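Local coordinates for putative sensory box/GGDEF family protein (Vibrio parahaemolyticus, PDB 3LID), which probably makes cyclic di-GMP from two GTP through its GGDEF domain, the present chain being the extracellular PDC-fold sensor part of that membrane signalling protein, at residues K195-Y200 / Y210-P215. Sequence-based numbering, arbitrary orientation.
Sequences KHKGFY and YGDIIP. With EDO (1,2-ethanediol), chain H.
F199 lies with one ring face against the backbone of G211 and D212, where the hairpin turn after strand 189-195 meets the loop that follows strand 200-202 in the PDC-type sensor domain. The hairpin reverses through a type I beta turn from K195 to G198. The D212 amide N sits over the middle of the F199 ring, 3.4 Å above its plane, and D212 CB makes a CH-pi contact with the same face, 3.8 Å from the centroid. G211 C comes within 3.4 Å of F199 CE1, so the ring lies directly on the peptide that joins G211 to D212.

The D212 carboxylate is nearly parallel to the F199 ring, 16° between planes. With chi1 at 42°, D212 CG sits between the backbone N and the carbonyl carbon, which keeps CB over the ring while OD2 faces K195. K195 reaches it from the opposite direction, its chain bent at chi3 (-71°), and NZ binds D212 OD2 on the syn lone pair at 2.7 Å in a salt bridge. K197 crosses D212 at about a right angle, bringing its CD close to OD2 while the ammonium stays farther off.

An ethanediol, probably from the crystallisation liquor, takes two hydrogen bonds from K195 NZ and gives one from O1 to D212 OD1, bridging both charged partners; it is also hydrogen-bonded to I135 O. The backbones themselves meet where Y210 N donates to Y200 O at 2.8 Å. Beside this bond, one water accepts from Y200 N at 2.9 Å and from G211 N at 3.0 Å, its oxygen lying in the plane of the F199 ring, at the edge.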
loop_
_atom_site.group_PDB
_atom_site.type_symbol
_atom_site.label_atom_id
_atom_site.label_comp_id
_atom_site.label_asym_id
_atom_site.label_seq_id
_atom_site.Cartn_x
_atom_site.Cartn_y
_atom_site.Cartn_z
ATOM N N LYS A 195 1.041 -11.118 -1.073
ATOM C CA LYS A 195 0.193 -10.882 -2.209
ATOM C C LYS A 195 -0.450 -12.137 -2.754
ATOM O O LYS A 195 -0.099 -13.258 -2.361
ATOM C CB LYS A 195 1.067 -10.329 -3.374
ATOM C CG LYS A 195 1.560 -8.908 -2.943
ATOM C CD LYS A 195 2.134 -8.247 -4.260
ATOM C CE LYS A 195 3.450 -8.983 -4.614
ATOM N NZ LYS A 195 4.068 -8.286 -5.929
ATOM N N HIS A 196 -1.359 -11.947 -3.665
ATOM C CA HIS A 196 -2.074 -13.049 -4.314
ATOM C C HIS A 196 -1.099 -14.037 -4.968
ATOM O O HIS A 196 -1.376 -15.291 -5.074
ATOM C CB HIS A 196 -2.953 -12.389 -5.376
ATOM C CG HIS A 196 -3.678 -13.339 -6.255
ATOM N ND1 HIS A 196 -4.568 -14.268 -5.759
ATOM C CD2 HIS A 196 -3.676 -13.483 -7.606
ATOM C CE1 HIS A 196 -5.059 -14.969 -6.764
ATOM N NE2 HIS A 196 -4.543 -14.514 -7.893
ATOM N N LYS A 197 0.027 -13.492 -5.456
ATOM C CA LYS A 197 1.097 -14.343 -6.033
ATOM C C LYS A 197 1.986 -15.042 -5.036
ATOM O O LYS A 197 2.860 -15.791 -5.464
ATOM C CB LYS A 197 2.050 -13.504 -6.880
ATOM C CG LYS A 197 2.936 -12.513 -5.909
ATOM C CD LYS A 197 3.633 -11.904 -7.313
ATOM C CE LYS A 197 2.710 -11.785 -8.474
ATOM N NZ LYS A 197 3.159 -12.229 -9.962
ATOM N N GLY A 198 1.798 -14.840 -3.727
ATOM C CA GLY A 198 2.580 -15.542 -2.702
ATOM C C GLY A 198 3.798 -14.839 -2.124
ATOM O O GLY A 198 4.341 -15.218 -1.120
ATOM N N PHE A 199 4.200 -13.702 -2.749
ATOM C CA PHE A 199 5.360 -13.028 -2.267
ATOM C C PHE A 199 5.000 -11.960 -1.239
ATOM O O PHE A 199 3.866 -11.448 -1.250
ATOM C CB PHE A 199 6.089 -12.358 -3.474
ATOM C CG PHE A 199 6.765 -13.381 -4.378
ATOM C CD1 PHE A 199 7.942 -13.972 -3.942
ATOM C CD2 PHE A 199 6.224 -13.670 -5.590
ATOM C CE1 PHE A 199 8.571 -14.935 -4.803
ATOM C CE2 PHE A 199 6.859 -14.658 -6.465
ATOM C CZ PHE A 199 8.027 -15.221 -5.977
ATOM N N TYR A 200 5.956 -11.617 -0.415
ATOM C CA TYR A 200 5.743 -10.702 0.712
ATOM C C TYR A 200 5.970 -9.256 0.327
ATOM O O TYR A 200 7.000 -8.944 -0.337
ATOM C CB TYR A 200 6.715 -11.012 1.806
ATOM C CG TYR A 200 6.360 -12.298 2.574
ATOM C CD1 TYR A 200 5.859 -12.228 3.853
ATOM C CD2 TYR A 200 6.659 -13.567 2.017
ATOM C CE1 TYR A 200 5.541 -13.403 4.605
ATOM C CE2 TYR A 200 6.328 -14.745 2.755
ATOM C CZ TYR A 200 5.820 -14.629 4.027
ATOM O OH TYR A 200 5.563 -15.808 4.751
ATOM N N TYR A 210 9.548 -8.916 -1.526
ATOM C CA TYR A 210 9.623 -8.661 -2.970
ATOM C C TYR A 210 10.474 -9.707 -3.687
ATOM O O TYR A 210 11.253 -9.383 -4.634
ATOM C CB TYR A 210 10.219 -7.272 -3.305
ATOM C CG TYR A 210 9.881 -6.205 -2.322
ATOM C CD1 TYR A 210 8.535 -5.886 -2.037
ATOM C CD2 TYR A 210 10.880 -5.411 -1.736
ATOM C CE1 TYR A 210 8.242 -4.855 -1.127
ATOM C CE2 TYR A 210 10.591 -4.395 -0.836
ATOM C CZ TYR A 210 9.264 -4.094 -0.569
ATOM O OH TYR A 210 8.917 -3.128 0.310
ATOM N N GLY A 211 10.181 -10.967 -3.347
ATOM C CA GLY A 211 10.897 -12.094 -3.977
ATOM C C GLY A 211 10.554 -12.263 -5.422
ATOM O O GLY A 211 11.193 -13.084 -6.097
ATOM N N ASP A 212 9.532 -11.589 -5.929
ATOM C CA ASP A 212 9.168 -11.658 -7.327
ATOM C C ASP A 212 10.074 -10.695 -8.124
ATOM O O ASP A 212 10.132 -10.745 -9.340
ATOM C CB ASP A 212 7.664 -11.392 -7.611
ATOM C CG ASP A 212 7.082 -10.212 -6.766
ATOM O OD1 ASP A 212 7.780 -9.717 -5.846
ATOM O OD2 ASP A 212 5.948 -9.866 -7.067
ATOM N N ILE A 213 10.746 -9.842 -7.395
ATOM C CA ILE A 213 11.640 -8.808 -8.030
ATOM C C ILE A 213 13.099 -9.028 -7.721
ATOM O O ILE A 213 13.909 -8.797 -8.602
ATOM C CB ILE A 213 11.288 -7.395 -7.513
ATOM C CG1 ILE A 213 9.796 -7.103 -7.727
ATOM C CG2 ILE A 213 12.124 -6.299 -8.298
ATOM C CD1 ILE A 213 9.209 -7.268 -9.098
ATOM N N ILE A 214 13.447 -9.391 -6.494
ATOM C CA ILE A 214 14.810 -9.561 -6.030
ATOM C C ILE A 214 15.173 -11.031 -6.041
ATOM O O ILE A 214 14.668 -11.802 -5.197
ATOM C CB ILE A 214 14.936 -8.995 -4.597
ATOM C CG1 ILE A 214 14.492 -7.542 -4.559
ATOM C CG2 ILE A 214 16.325 -9.149 -3.926
ATOM C CD1 ILE A 214 14.824 -7.005 -3.274
ATOM N N PRO A 215 16.113 -11.424 -6.943
ATOM C CA PRO A 215 16.555 -12.830 -7.164
ATOM C C PRO A 215 16.956 -13.568 -5.906
ATOM O O PRO A 215 16.521 -14.694 -5.739
ATOM C CB PRO A 215 17.817 -12.686 -8.071
ATOM C CG PRO A 215 17.683 -11.311 -8.712
ATOM C CD PRO A 215 16.968 -10.444 -7.656
HETATM C C1 EDO H . 6.943 -6.179 -5.471
HETATM O O1 EDO H . 6.666 -7.414 -4.700
HETATM C C2 EDO H . 5.916 -5.138 -5.069
HETATM O O2 EDO H . 4.634 -5.531 -5.581
HETATM O O HOH W 1 8.737 -12.234 -1.092
#